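Local coordinates for protein 2-dehydropantoate 2-reductase (Geobacter metallireducens, PDB 3HN2) that probably catalyses the NADPH-dependent reduction of 2-dehydropantoate (ketopantoate) to (R)-pantoate, a step on the way to pantothenate, at residues Leu77-Ala81 and Pro268-Ala273; Gly96-Leu102 and Arg120-Ala126; Gln103-Glu109 and Arg183-Leu187; Gly144-Gly149 and Val171-Thr176; Phe275-Leu279 and Arg291-Leu295. One frame throughout, in Å; residues are numbered along the deposited sequence.

Contact 1. Residues Leu77-Ala81 and Pro268-Ala273; sequences LKTFA and PLEIAA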
# COMPACT_ATOMS: atom_id res chain seq x y z
N LEU A 77 -9.87 21.51 9.32
CA LEU A 77 -10.51 21.32 10.63
C LEU A 77 -10.99 19.89 10.84
O LEU A 77 -11.38 19.21 9.90
CB LEU A 77 -11.73 22.24 10.77
CG LEU A 77 -11.61 23.70 11.20
CD1 LEU A 77 -12.93 24.40 10.92
CD2 LEU A 77 -11.24 23.83 12.67
N LYS A 78 -10.96 19.45 12.09
CA LYS A 78 -11.65 18.23 12.47
C LYS A 78 -13.14 18.52 12.46
O LYS A 78 -13.57 19.60 12.89
CB LYS A 78 -11.17 17.73 13.83
CG LYS A 78 -10.22 16.54 13.76
CD LYS A 78 -8.86 16.90 13.17
CE LYS A 78 -8.29 15.76 12.34
NZ LYS A 78 -8.11 14.50 13.12
N THR A 79 -13.92 17.57 11.95
CA THR A 79 -15.33 17.81 11.58
C THR A 79 -16.30 18.01 12.74
O THR A 79 -17.45 18.41 12.52
CB THR A 79 -15.86 16.71 10.64
OG1 THR A 79 -15.56 15.42 11.19
CG2 THR A 79 -15.22 16.83 9.27
N PHE A 80 -15.86 17.75 13.97
CA PHE A 80 -16.66 18.06 15.15
C PHE A 80 -16.62 19.55 15.52
O PHE A 80 -17.40 20.02 16.35
CB PHE A 80 -16.30 17.17 16.34
CG PHE A 80 -14.83 16.95 16.54
CD1 PHE A 80 -14.24 15.76 16.14
CD2 PHE A 80 -14.04 17.92 17.16
CE1 PHE A 80 -12.87 15.54 16.33
CE2 PHE A 80 -12.68 17.71 17.35
CZ PHE A 80 -12.09 16.52 16.95
N ALA A 81 -15.70 20.29 14.90
CA ALA A 81 -15.60 21.74 15.05
C ALA A 81 -16.32 22.49 13.92
O ALA A 81 -16.09 23.68 13.72
CB ALA A 81 -14.14 22.16 15.12
N PRO A 268 -11.75 13.64 20.87
CA PRO A 268 -13.00 13.20 20.23
C PRO A 268 -12.85 12.66 18.81
O PRO A 268 -11.86 12.95 18.13
CB PRO A 268 -13.86 14.47 20.24
CG PRO A 268 -12.91 15.59 20.39
CD PRO A 268 -11.80 15.06 21.23
N LEU A 269 -13.84 11.88 18.38
CA LEU A 269 -13.78 11.19 17.10
C LEU A 269 -14.75 11.78 16.08
O LEU A 269 -15.77 12.36 16.45
CB LEU A 269 -14.05 9.70 17.29
CG LEU A 269 -13.25 8.97 18.39
CD1 LEU A 269 -13.61 7.50 18.44
CD2 LEU A 269 -11.75 9.13 18.21
N GLU A 270 -14.41 11.62 14.80
CA GLU A 270 -15.22 12.15 13.71
C GLU A 270 -16.32 11.18 13.27
O GLU A 270 -16.46 10.90 12.08
CB GLU A 270 -14.32 12.52 12.52
CG GLU A 270 -13.09 13.37 12.85
CD GLU A 270 -12.41 13.91 11.59
OE1 GLU A 270 -12.94 14.87 10.98
OE2 GLU A 270 -11.33 13.39 11.22
N ILE A 271 -17.10 10.67 14.23
CA ILE A 271 -18.17 9.70 13.96
C ILE A 271 -19.25 10.32 13.08
O ILE A 271 -19.71 9.69 12.13
CB ILE A 271 -18.84 9.17 15.26
CG1 ILE A 271 -17.80 8.64 16.25
CG2 ILE A 271 -19.93 8.13 14.96
CD1 ILE A 271 -17.17 7.31 15.85
N ALA A 272 -19.64 11.56 13.40
CA ALA A 272 -20.73 12.26 12.71
C ALA A 272 -20.53 12.29 11.20
O ALA A 272 -21.36 11.77 10.45
CB ALA A 272 -20.91 13.65 13.27
N ALA A 273 -19.39 12.82 10.75
CA ALA A 273 -19.09 12.97 9.32
C ALA A 273 -18.75 11.66 8.59
O ALA A 273 -19.20 11.44 7.47
CB ALA A 273 -17.99 13.99 9.12
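Glu270 reaches across to Thr79 and Lys78, tying a loop of the Rossmann-type nucleotide-binding domain to the start of helix 271-284 in the C-terminal helical domain. The glutamate occupies the N-cap position of that helix and is the centre of an inverse gamma turn. Its CB already lies 3.4 Å from Thr79 OG1. With CG anti to the carbonyl carbon (chi1 -49°), the extended chain runs past the threonine, CG being 4.1 Å from Phe80 CE1 as well. At the tip, OE1 takes two bonds from one residue: Thr79 OG1 donates at 2.7 Å, from the anti side of the carboxylate, and Thr79 N at 3.0 Å, from above its plane. This double grip probably restrains the carboxylate from turning. OE2 faces Lys78 NZ in a long salt bridge of 3.9 Å, and the lysine has a long, weak ion pair with Asp262. The Ala273 methyl packs against OG1 and CB of Thr79. On the more exposed flank the Phe80 ring is sandwiched, with Lys78 CB against one face and Pro268 against the other; there Pro268 CG makes a CH-pi contact, 3.9 Å from the ring centroid and 21° off its normal.

Contact 2. Residues Gly96-Leu102 and Arg120-Ala126; sequences GTQILTL and RIIGGVA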
# COMPACT_ATOMS: atom_id res chain seq x y z
N GLY A 96 -14.80 36.58 -4.43
CA GLY A 96 -13.74 35.92 -5.20
C GLY A 96 -12.92 34.92 -4.41
O GLY A 96 -12.18 34.13 -4.99
N THR A 97 -13.03 34.97 -3.08
CA THR A 97 -12.39 33.99 -2.20
C THR A 97 -13.03 32.64 -2.46
O THR A 97 -14.25 32.55 -2.62
CB THR A 97 -12.58 34.35 -0.70
OG1 THR A 97 -12.18 35.70 -0.46
CG2 THR A 97 -11.76 33.42 0.21
N GLN A 98 -12.21 31.61 -2.54
CA GLN A 98 -12.70 30.25 -2.70
C GLN A 98 -12.25 29.34 -1.56
O GLN A 98 -11.15 29.49 -1.03
CB GLN A 98 -12.35 29.69 -4.08
CG GLN A 98 -11.01 30.14 -4.63
CD GLN A 98 -10.95 30.04 -6.14
OE1 GLN A 98 -11.47 29.10 -6.74
NE2 GLN A 98 -10.31 31.02 -6.77
N ILE A 99 -13.13 28.42 -1.18
CA ILE A 99 -12.94 27.63 0.03
C ILE A 99 -12.68 26.16 -0.31
O ILE A 99 -13.49 25.51 -0.97
CB ILE A 99 -14.15 27.79 0.99
CG1 ILE A 99 -14.45 29.28 1.21
CG2 ILE A 99 -13.87 27.10 2.31
CD1 ILE A 99 -15.86 29.59 1.69
N LEU A 100 -11.52 25.66 0.12
CA LEU A 100 -11.11 24.29 -0.18
C LEU A 100 -11.18 23.43 1.07
O LEU A 100 -10.46 23.66 2.04
CB LEU A 100 -9.70 24.28 -0.78
CG LEU A 100 -8.93 22.98 -1.09
CD1 LEU A 100 -9.76 21.99 -1.85
CD2 LEU A 100 -7.69 23.32 -1.89
N THR A 101 -12.07 22.44 1.04
CA THR A 101 -12.22 21.52 2.16
C THR A 101 -11.46 20.20 1.93
O THR A 101 -11.57 19.56 0.88
CB THR A 101 -13.72 21.35 2.54
OG1 THR A 101 -13.84 20.93 3.90
CG2 THR A 101 -14.44 20.38 1.63
N LEU A 102 -10.65 19.81 2.92
CA LEU A 102 -9.82 18.59 2.82
C LEU A 102 -10.12 17.61 3.95
O LEU A 102 -9.44 16.59 4.09
CB LEU A 102 -8.34 18.95 2.85
CG LEU A 102 -7.65 19.46 1.58
CD1 LEU A 102 -6.26 19.95 1.94
CD2 LEU A 102 -7.56 18.37 0.54
N ARG A 120 -18.19 28.88 -4.50
CA ARG A 120 -16.91 29.13 -3.85
C ARG A 120 -16.24 27.82 -3.42
O ARG A 120 -15.04 27.79 -3.14
CB ARG A 120 -17.07 30.03 -2.61
CG ARG A 120 -18.08 31.16 -2.74
CD ARG A 120 -18.14 31.99 -1.46
NE ARG A 120 -17.29 33.17 -1.55
CZ ARG A 120 -17.75 34.42 -1.66
NH1 ARG A 120 -16.89 35.43 -1.74
NH2 ARG A 120 -19.05 34.67 -1.67
N ILE A 121 -17.02 26.74 -3.37
CA ILE A 121 -16.60 25.52 -2.67
C ILE A 121 -15.85 24.54 -3.56
O ILE A 121 -16.32 24.18 -4.64
CB ILE A 121 -17.80 24.85 -1.94
CG1 ILE A 121 -18.55 25.86 -1.07
CG2 ILE A 121 -17.36 23.65 -1.09
CD1 ILE A 121 -17.70 26.65 -0.06
N ILE A 122 -14.68 24.11 -3.09
CA ILE A 122 -13.89 23.09 -3.76
C ILE A 122 -13.63 21.93 -2.79
O ILE A 122 -13.18 22.12 -1.65
CB ILE A 122 -12.56 23.66 -4.35
CG1 ILE A 122 -12.84 24.65 -5.49
CG2 ILE A 122 -11.68 22.56 -4.92
CD1 ILE A 122 -12.80 26.10 -5.09
N GLY A 123 -13.95 20.73 -3.23
CA GLY A 123 -13.72 19.55 -2.42
C GLY A 123 -12.42 18.87 -2.80
O GLY A 123 -12.16 18.63 -3.98
N GLY A 124 -11.61 18.59 -1.79
CA GLY A 124 -10.39 17.83 -1.98
C GLY A 124 -10.41 16.57 -1.14
O GLY A 124 -10.37 16.65 0.09
N VAL A 125 -10.52 15.42 -1.79
CA VAL A 125 -10.31 14.15 -1.08
C VAL A 125 -8.81 13.89 -1.05
O VAL A 125 -8.18 13.69 -2.09
CB VAL A 125 -11.16 12.95 -1.64
CG1 VAL A 125 -11.34 13.04 -3.12
CG2 VAL A 125 -10.56 11.59 -1.25
N ALA A 126 -8.25 13.98 0.15
CA ALA A 126 -6.82 13.79 0.37
C ALA A 126 -6.57 12.44 1.01
O ALA A 126 -7.38 11.96 1.81
CB ALA A 126 -6.28 14.89 1.26
O HOH W 1 -9.95 14.71 2.19
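Ile99 and Ile121 lie side by side and point the same way, and the two chains beneath them run parallel, joined by four backbone hydrogen bonds. Ile99 N donates to Arg120 O and Ile99 O accepts from Ile122 N, both at 2.8 Å; Thr101 repeats the pattern between Ile122 O and Gly124 N. This buried middle is well packed. Ile121 CD1 sits 3.9 Å from Ile99 CB, on the face shared with Thr101 and covered by helix 108-115. On the other face Leu100, with CG opposite its own N (chi1 175°), lays CD1 3.7 Å from Ile122 CG2. Gly124 suits this fit: a side chain there would probably run into Leu102 CD2, which instead rests 3.3 Å from Gly124 O. The pairing is that of a beta-alpha-beta unit, strand 98-101, helix 108-115 and strand 121-129, in the Rossmann-type sheet. Past the last bond the strands part and a water fills in, donating to Leu102 O and Gly124 O and accepting from Ala126 N. The opposite end, round Gly96, is looser and more exposed. Arg120 bends at chi3 and brings NE to Thr97 O at 3.3 Å, tilted from both the carbonyl and the guanidinium planes, while NH1 makes a weak bond to Glu94 O. Replacing Arg120 by alanine would probably leave Thr97 O without this donor and remove the weak bond to Glu94 O. Thr97 OG1 turns elsewhere, to Met70 O and Glu94 N.

Contact 3. Residues Gln103-Glu109 and Arg183-Leu187; sequences QNGLGNE and RWEKL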
# COMPACT_ATOMS: atom_id res chain seq x y z
N GLN A 103 -11.13 17.93 4.74
CA GLN A 103 -11.51 17.13 5.90
C GLN A 103 -12.25 15.86 5.51
O GLN A 103 -12.59 15.65 4.35
CB GLN A 103 -12.33 17.98 6.88
CG GLN A 103 -12.63 19.38 6.34
CD GLN A 103 -13.67 20.13 7.14
OE1 GLN A 103 -14.70 20.52 6.61
NE2 GLN A 103 -13.40 20.33 8.43
N ASN A 104 -12.50 15.02 6.50
CA ASN A 104 -13.02 13.67 6.27
C ASN A 104 -14.53 13.55 6.31
O ASN A 104 -15.21 14.31 6.99
CB ASN A 104 -12.39 12.69 7.27
CG ASN A 104 -10.89 12.54 7.07
OD1 ASN A 104 -10.33 12.99 6.07
ND2 ASN A 104 -10.24 11.89 8.03
N GLY A 105 -15.05 12.57 5.57
CA GLY A 105 -16.47 12.25 5.59
C GLY A 105 -17.25 13.12 4.64
O GLY A 105 -16.72 13.62 3.65
N LEU A 106 -18.53 13.31 4.96
CA LEU A 106 -19.43 14.03 4.10
C LEU A 106 -19.97 15.31 4.73
O LEU A 106 -19.64 15.65 5.87
CB LEU A 106 -20.61 13.15 3.74
CG LEU A 106 -20.43 11.90 2.89
CD1 LEU A 106 -21.81 11.29 2.68
CD2 LEU A 106 -19.77 12.17 1.56
N GLY A 107 -20.81 16.01 3.97
CA GLY A 107 -21.54 17.16 4.48
C GLY A 107 -20.74 18.45 4.53
O GLY A 107 -21.33 19.53 4.58
N ASN A 108 -19.42 18.33 4.52
CA ASN A 108 -18.50 19.45 4.66
C ASN A 108 -18.63 20.43 3.51
O ASN A 108 -18.74 21.65 3.74
CB ASN A 108 -17.06 18.95 4.77
CG ASN A 108 -16.87 17.94 5.90
OD1 ASN A 108 -17.47 18.06 6.97
ND2 ASN A 108 -16.02 16.95 5.67
N GLU A 109 -18.64 19.91 2.29
CA GLU A 109 -18.82 20.73 1.10
C GLU A 109 -20.13 21.50 1.14
O GLU A 109 -20.16 22.69 0.83
CB GLU A 109 -18.76 19.88 -0.17
CG GLU A 109 -17.35 19.50 -0.62
CD GLU A 109 -16.84 18.18 -0.01
OE1 GLU A 109 -17.59 17.46 0.68
OE2 GLU A 109 -15.67 17.85 -0.25
N ARG A 183 -15.55 11.14 -2.82
CA ARG A 183 -15.80 11.17 -1.38
C ARG A 183 -16.27 9.80 -0.91
O ARG A 183 -15.76 9.25 0.08
CB ARG A 183 -16.86 12.23 -1.03
CG ARG A 183 -16.38 13.69 -1.13
CD ARG A 183 -15.97 14.26 0.23
NE ARG A 183 -14.84 15.17 0.09
CZ ARG A 183 -14.04 15.55 1.08
NH1 ARG A 183 -13.03 16.38 0.84
NH2 ARG A 183 -14.24 15.10 2.32
N TRP A 184 -17.24 9.25 -1.63
CA TRP A 184 -17.77 7.92 -1.36
C TRP A 184 -16.74 6.82 -1.60
O TRP A 184 -16.76 5.79 -0.92
CB TRP A 184 -19.01 7.66 -2.21
CG TRP A 184 -20.27 8.21 -1.62
CD1 TRP A 184 -20.91 9.36 -1.98
CD2 TRP A 184 -21.04 7.63 -0.56
NE1 TRP A 184 -22.04 9.53 -1.22
CE2 TRP A 184 -22.14 8.49 -0.33
CE3 TRP A 184 -20.91 6.48 0.22
CZ2 TRP A 184 -23.11 8.23 0.64
CZ3 TRP A 184 -21.87 6.22 1.20
CH2 TRP A 184 -22.96 7.09 1.40
N GLU A 185 -15.86 7.04 -2.56
CA GLU A 185 -14.76 6.13 -2.85
C GLU A 185 -13.82 6.01 -1.65
O GLU A 185 -13.38 4.91 -1.33
CB GLU A 185 -13.98 6.60 -4.09
CG GLU A 185 -14.72 6.49 -5.42
CD GLU A 185 -13.83 6.81 -6.63
OE1 GLU A 185 -12.91 7.65 -6.50
OE2 GLU A 185 -14.06 6.21 -7.70
N LYS A 186 -13.55 7.13 -0.99
CA LYS A 186 -12.69 7.14 0.20
C LYS A 186 -13.41 6.61 1.43
O LYS A 186 -12.77 6.09 2.35
CB LYS A 186 -12.14 8.54 0.48
CG LYS A 186 -10.79 8.50 1.17
CD LYS A 186 -10.57 9.70 2.08
CE LYS A 186 -9.35 9.48 2.96
NZ LYS A 186 -9.01 10.68 3.77
N LEU A 187 -14.74 6.74 1.44
CA LEU A 187 -15.59 6.18 2.50
C LEU A 187 -15.56 4.66 2.51
O LEU A 187 -15.72 4.05 3.57
CB LEU A 187 -17.03 6.69 2.36
CG LEU A 187 -17.59 7.74 3.34
CD1 LEU A 187 -16.53 8.46 4.18
CD2 LEU A 187 -18.50 8.75 2.62
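Gln103 O takes the straightest bond of this contact, from Arg183 NH2 at 2.7 Å (172° at the hydrogen), where the loop leading into helix 108-115 of the Rossmann-type domain meets helix 179-200 of the C-terminal helical domain. Bends at chi2 (-98°) and chi3 carry the Arg183 guanidinium to the loop carbonyls. The Gln103 carbonyl lies in the guanidinium plane, while the Gln103 side chain turns away to Tyr85 and Leu77. At Asn104, OD1 approaches Lys186 NZ to 3.5 Å without a hydrogen bond, the lysine being bonded to Ala126 O; the Asn104 carbonyl instead receives Asn108 ND2 from above its plane. Gly105, whose positive phi favours glycine, adds a second acceptor for Arg183 NH2 at 3.2 Å, again at the guanidinium edge, and its CA rests on Leu187 CD1. Two carbonyls thus hold the one nitrogen and probably fix the plane of the group. Leu106 carries the apolar part: CG meets Leu187 CD2 at 3.7 Å, CD1 touches Trp184 CZ2 at 3.9 Å, and CD2 packs against Arg183 CB, the two side chains running in opposite directions. Gly107 is the N-cap, and Asn108 OD1 is bonded to Asn82 ND2. Glu109, in the first turn, approaches the guanidinium over one face rather than at its edge, the carboxylate and guanidinium planes standing 69° apart. In the salt bridge Glu109 OE2 lies 2.8 Å from Arg183 NE.

Contact 4. Residues Gly144-Gly149 and Val171-Thr176; sequences GRIILG and VDCRTT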
# COMPACT_ATOMS: atom_id res chain seq x y z
N GLY A 144 0.00 11.33 0.35
CA GLY A 144 -0.21 12.77 0.39
C GLY A 144 -0.97 13.29 -0.81
O GLY A 144 -1.22 14.49 -0.92
N ARG A 145 -1.34 12.38 -1.71
CA ARG A 145 -2.03 12.74 -2.95
C ARG A 145 -3.44 13.29 -2.71
O ARG A 145 -4.07 12.97 -1.70
CB ARG A 145 -2.04 11.56 -3.92
CG ARG A 145 -2.86 10.36 -3.49
CD ARG A 145 -2.97 9.35 -4.62
NE ARG A 145 -4.02 8.37 -4.36
CZ ARG A 145 -5.29 8.52 -4.71
NH1 ARG A 145 -5.70 9.61 -5.34
NH2 ARG A 145 -6.17 7.56 -4.42
N ILE A 146 -3.91 14.14 -3.62
CA ILE A 146 -5.20 14.82 -3.47
C ILE A 146 -5.99 14.73 -4.78
O ILE A 146 -5.43 14.90 -5.86
CB ILE A 146 -5.02 16.33 -3.08
CG1 ILE A 146 -4.20 16.50 -1.80
CG2 ILE A 146 -6.38 17.04 -2.91
CD1 ILE A 146 -3.94 17.95 -1.42
N ILE A 147 -7.30 14.47 -4.69
CA ILE A 147 -8.19 14.57 -5.84
C ILE A 147 -9.11 15.80 -5.65
O ILE A 147 -9.85 15.88 -4.67
CB ILE A 147 -9.03 13.29 -6.06
CG1 ILE A 147 -8.17 12.02 -5.92
CG2 ILE A 147 -9.72 13.32 -7.43
CD1 ILE A 147 -8.98 10.74 -5.90
N LEU A 148 -9.05 16.73 -6.60
CA LEU A 148 -9.79 18.01 -6.51
C LEU A 148 -11.07 18.05 -7.34
O LEU A 148 -11.04 17.85 -8.55
CB LEU A 148 -8.89 19.18 -6.93
CG LEU A 148 -7.72 19.58 -6.02
CD1 LEU A 148 -6.98 20.77 -6.56
CD2 LEU A 148 -8.17 19.82 -4.59
N GLY A 149 -12.19 18.31 -6.67
CA GLY A 149 -13.46 18.50 -7.36
C GLY A 149 -14.15 19.80 -6.97
O GLY A 149 -13.98 20.31 -5.86
N VAL A 171 3.00 18.04 -4.47
CA VAL A 171 1.86 17.21 -4.10
C VAL A 171 1.30 16.56 -5.37
O VAL A 171 0.99 17.26 -6.34
CB VAL A 171 0.75 18.04 -3.38
CG1 VAL A 171 -0.41 17.15 -2.92
CG2 VAL A 171 1.33 18.78 -2.18
N ASP A 172 1.19 15.23 -5.36
CA ASP A 172 0.61 14.50 -6.48
C ASP A 172 -0.89 14.79 -6.53
O ASP A 172 -1.67 14.25 -5.75
CB ASP A 172 0.89 13.00 -6.33
CG ASP A 172 0.45 12.20 -7.54
OD1 ASP A 172 -0.45 11.36 -7.39
OD2 ASP A 172 1.01 12.41 -8.64
N CYS A 173 -1.29 15.67 -7.44
CA CYS A 173 -2.65 16.22 -7.39
C CYS A 173 -3.45 15.98 -8.66
O CYS A 173 -3.06 16.41 -9.74
CB CYS A 173 -2.59 17.70 -7.06
SG CYS A 173 -4.18 18.40 -6.61
N ARG A 174 -4.57 15.28 -8.51
CA ARG A 174 -5.42 14.90 -9.63
C ARG A 174 -6.69 15.77 -9.67
O ARG A 174 -6.87 16.65 -8.83
CB ARG A 174 -5.74 13.39 -9.53
CG ARG A 174 -6.19 12.69 -10.82
CD ARG A 174 -5.29 13.00 -12.01
NE ARG A 174 -6.06 13.17 -13.24
CZ ARG A 174 -6.33 14.34 -13.82
NH1 ARG A 174 -7.05 14.38 -14.94
NH2 ARG A 174 -5.87 15.48 -13.30
N THR A 175 -7.55 15.54 -10.65
CA THR A 175 -8.78 16.29 -10.82
C THR A 175 -9.88 15.37 -11.34
O THR A 175 -9.63 14.52 -12.20
CB THR A 175 -8.55 17.52 -11.75
OG1 THR A 175 -8.12 18.63 -10.95
CG2 THR A 175 -9.80 17.91 -12.53
N THR A 176 -11.09 15.51 -10.79
CA THR A 176 -12.23 14.72 -11.22
C THR A 176 -13.47 15.60 -11.49
O THR A 176 -13.52 16.74 -11.05
CB THR A 176 -12.54 13.58 -10.20
OG1 THR A 176 -13.41 12.61 -10.81
CG2 THR A 176 -13.16 14.12 -8.92
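Ile146 O receives Arg174 N in the shortest hydrogen bond between these two strands, 2.8 Å and nearly along the C=O axis, and Cys173 CA adds a CH...O contact to the same oxygen. Ile146 N reaches Asp172 O at 3.1 Å; Leu148 N comes to Arg174 O from well above the carbonyl plane, 47° out of it, and Thr176 N meets Leu148 O likewise, at 3.2 Å. Together they make a parallel pair, Ile146 facing Cys173, Ile147 facing Arg174 and Leu148 facing Thr175. The face carrying Ile146, Cys173 and Leu148 is largely apolar, with Thr175 at its end. Cys173 SG, anti to its own backbone N (chi1 -167°), lies 3.7 Å from Leu148 CD1, while Ile146 CD1 touches Val171 CG1 at 3.9 Å. On the other face Ile147 CG2 meets Thr176 CG2 at 3.8 Å. Arg145 and Asp172 touch through Arg145 CB and Asp172 OD1, their charged ends staying apart; Asp172 has a long, weak ion pair with Arg214 of the second subunit, and Arg145 packs on Glu247 of that subunit. Gly144 and Arg145 both face Phe127 in a G1 beta bulge, and the backbone angles of Gly144 (phi 127°) call for glycine. Strand 173-175 is one of the two edge strands of the large sheet within this chain, and strand 142-150 stands between it and the antiparallel strand 121-129. Helix 157-168 links the pair as a beta-alpha-beta unit and covers Leu148, Cys173 and Thr175, while Tyr17 of helix 14-23 packs on Ile146 and Val171.

Contact 5. Residues Phe275-Leu279 and Arg291-Leu295; sequences FRTPL and RVEML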
# COMPACT_ATOMS: atom_id res chain seq x y z
N PHE A 275 -19.49 8.43 9.63
CA PHE A 275 -20.48 7.36 9.79
C PHE A 275 -21.94 7.81 9.74
O PHE A 275 -22.72 7.28 8.96
CB PHE A 275 -20.25 6.60 11.10
CG PHE A 275 -19.00 5.79 11.13
CD1 PHE A 275 -19.02 4.45 10.76
CD2 PHE A 275 -17.80 6.35 11.56
CE1 PHE A 275 -17.86 3.68 10.82
CE2 PHE A 275 -16.63 5.59 11.61
CZ PHE A 275 -16.66 4.25 11.24
N ARG A 276 -22.31 8.76 10.60
CA ARG A 276 -23.73 9.10 10.77
C ARG A 276 -24.33 9.85 9.58
O ARG A 276 -25.49 9.63 9.24
CB ARG A 276 -23.99 9.81 12.10
CG ARG A 276 -23.89 8.91 13.33
CD ARG A 276 -25.01 7.87 13.35
NE ARG A 276 -24.88 6.91 14.45
CZ ARG A 276 -25.55 5.76 14.52
NH1 ARG A 276 -26.40 5.44 13.55
NH2 ARG A 276 -25.38 4.94 15.56
N THR A 277 -23.52 10.71 8.96
CA THR A 277 -23.90 11.43 7.73
C THR A 277 -24.10 10.49 6.51
O THR A 277 -25.13 10.60 5.84
CB THR A 277 -22.93 12.61 7.40
OG1 THR A 277 -22.79 13.46 8.55
CG2 THR A 277 -23.43 13.44 6.24
N PRO A 278 -23.12 9.61 6.19
CA PRO A 278 -23.40 8.62 5.14
C PRO A 278 -24.59 7.71 5.43
O PRO A 278 -25.37 7.46 4.51
CB PRO A 278 -22.10 7.81 5.08
CG PRO A 278 -21.08 8.78 5.46
CD PRO A 278 -21.71 9.49 6.61
N LEU A 279 -24.72 7.24 6.67
CA LEU A 279 -25.87 6.42 7.07
C LEU A 279 -27.17 7.19 6.86
O LEU A 279 -28.14 6.62 6.36
CB LEU A 279 -25.74 5.93 8.52
CG LEU A 279 -24.89 4.69 8.80
CD1 LEU A 279 -24.51 4.59 10.27
CD2 LEU A 279 -25.60 3.43 8.35
N ARG A 291 -24.32 -3.07 9.13
CA ARG A 291 -22.96 -3.16 9.65
C ARG A 291 -22.39 -1.79 9.98
O ARG A 291 -21.83 -1.58 11.08
CB ARG A 291 -22.05 -3.95 8.71
CG ARG A 291 -22.33 -5.46 8.72
CD ARG A 291 -21.43 -6.24 7.76
NE ARG A 291 -22.08 -7.47 7.29
CZ ARG A 291 -22.93 -7.54 6.26
NH1 ARG A 291 -23.24 -6.46 5.56
NH2 ARG A 291 -23.47 -8.70 5.94
N VAL A 292 -22.58 -0.84 9.05
CA VAL A 292 -22.17 0.55 9.29
C VAL A 292 -22.87 1.06 10.54
O VAL A 292 -22.25 1.72 11.39
CB VAL A 292 -22.36 1.48 8.05
CG1 VAL A 292 -21.65 2.80 8.26
CG2 VAL A 292 -21.83 0.81 6.76
N GLU A 293 -24.11 0.62 10.75
CA GLU A 293 -24.92 1.10 11.86
C GLU A 293 -24.42 0.59 13.17
O GLU A 293 -24.19 1.36 14.09
CB GLU A 293 -26.39 0.74 11.70
CG GLU A 293 -27.26 1.94 11.36
CD GLU A 293 -28.72 1.74 11.70
OE1 GLU A 293 -29.02 1.51 12.89
OE2 GLU A 293 -29.56 1.82 10.79
N MET A 294 -24.25 -0.73 13.23
CA MET A 294 -23.69 -1.39 14.38
C MET A 294 -22.34 -0.77 14.72
O MET A 294 -22.11 -0.40 15.88
CB MET A 294 -23.55 -2.88 14.09
CG MET A 294 -23.17 -3.71 15.27
SD MET A 294 -23.38 -5.45 14.92
CE MET A 294 -22.34 -6.10 16.22
N LEU A 295 -21.48 -0.61 13.71
CA LEU A 295 -20.17 0.03 13.89
C LEU A 295 -20.25 1.44 14.47
O LEU A 295 -19.65 1.71 15.52
CB LEU A 295 -19.39 0.03 12.58
CG LEU A 295 -17.87 0.25 12.62
CD1 LEU A 295 -17.23 -0.38 13.84
CD2 LEU A 295 -17.26 -0.32 11.35
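Leu279 and Val292 overlap flank to flank, pointing opposite ways, Leu279 CG coming to 3.8 Å from Val292 CG1; their two helices pack in the helical C-terminal domain of the ketopantoate reductase family. The two branches of the leucine divide the surface of the facing helix between them: CD1 settles over the backbone, 3.8 Å from Val292 O, and CD2 lies 3.7 Å from Glu293 CG. Val292 CG1, anti to the backbone N (chi1 -168°), is the methyl that reaches between Leu279 and Phe275. It meets the Phe275 ring at its edge, 4.0 Å from CD1, the two side chains crossing at a slant. One atom further round the ring, Phe275 CE1 touches Leu295 CG at 3.9 Å. Replacing Leu279 by alanine is likely to open a gap beside Val292 and strip the aliphatic part of Glu293 of its cover. No hydrogen bond joins the segments. Arg276 NH2 stays 4.0 Å from Glu293 O and is engaged by Glu300 in a salt bridge. The short helical segments run roughly antiparallel, at 151°, with axes 10.1 Å apart. Helix 271-284 is kinked at Pro278, which packs on Trp184 and Leu187 of helix 179-200. That long helix also receives Phe275 on Ile191 and Leu295 on Leu196, and Glu223 of helix 211-229 holds the beginning of helix 290-302 through Arg291 and Val292 N.

Overall arrangement
Contacts 2 and 4 belong to one sheet: Gly123 N bonds to Gly149 O and Val125 O to Ile147 N, their centres lying 12 Å apart. Contacts 1 and 3 both span the nucleotide-binding and C-terminal domains, with centres 12 Å apart, and are joined by Leu77 O to Gln103 NE2 and Ala273 O to Leu106 N. Contact 3 also meets contact 2 through Lys186 and Ala126 O. Contact 5 lies wholly in the helical domain, continuing helix 271-284 from contact 1, and its centre is 27 Å from that of contact 4. Lys78, Leu102 and Gln103 lie near a glycine-rich GxGxxG sequence, consistent with a position beside the NADPH site.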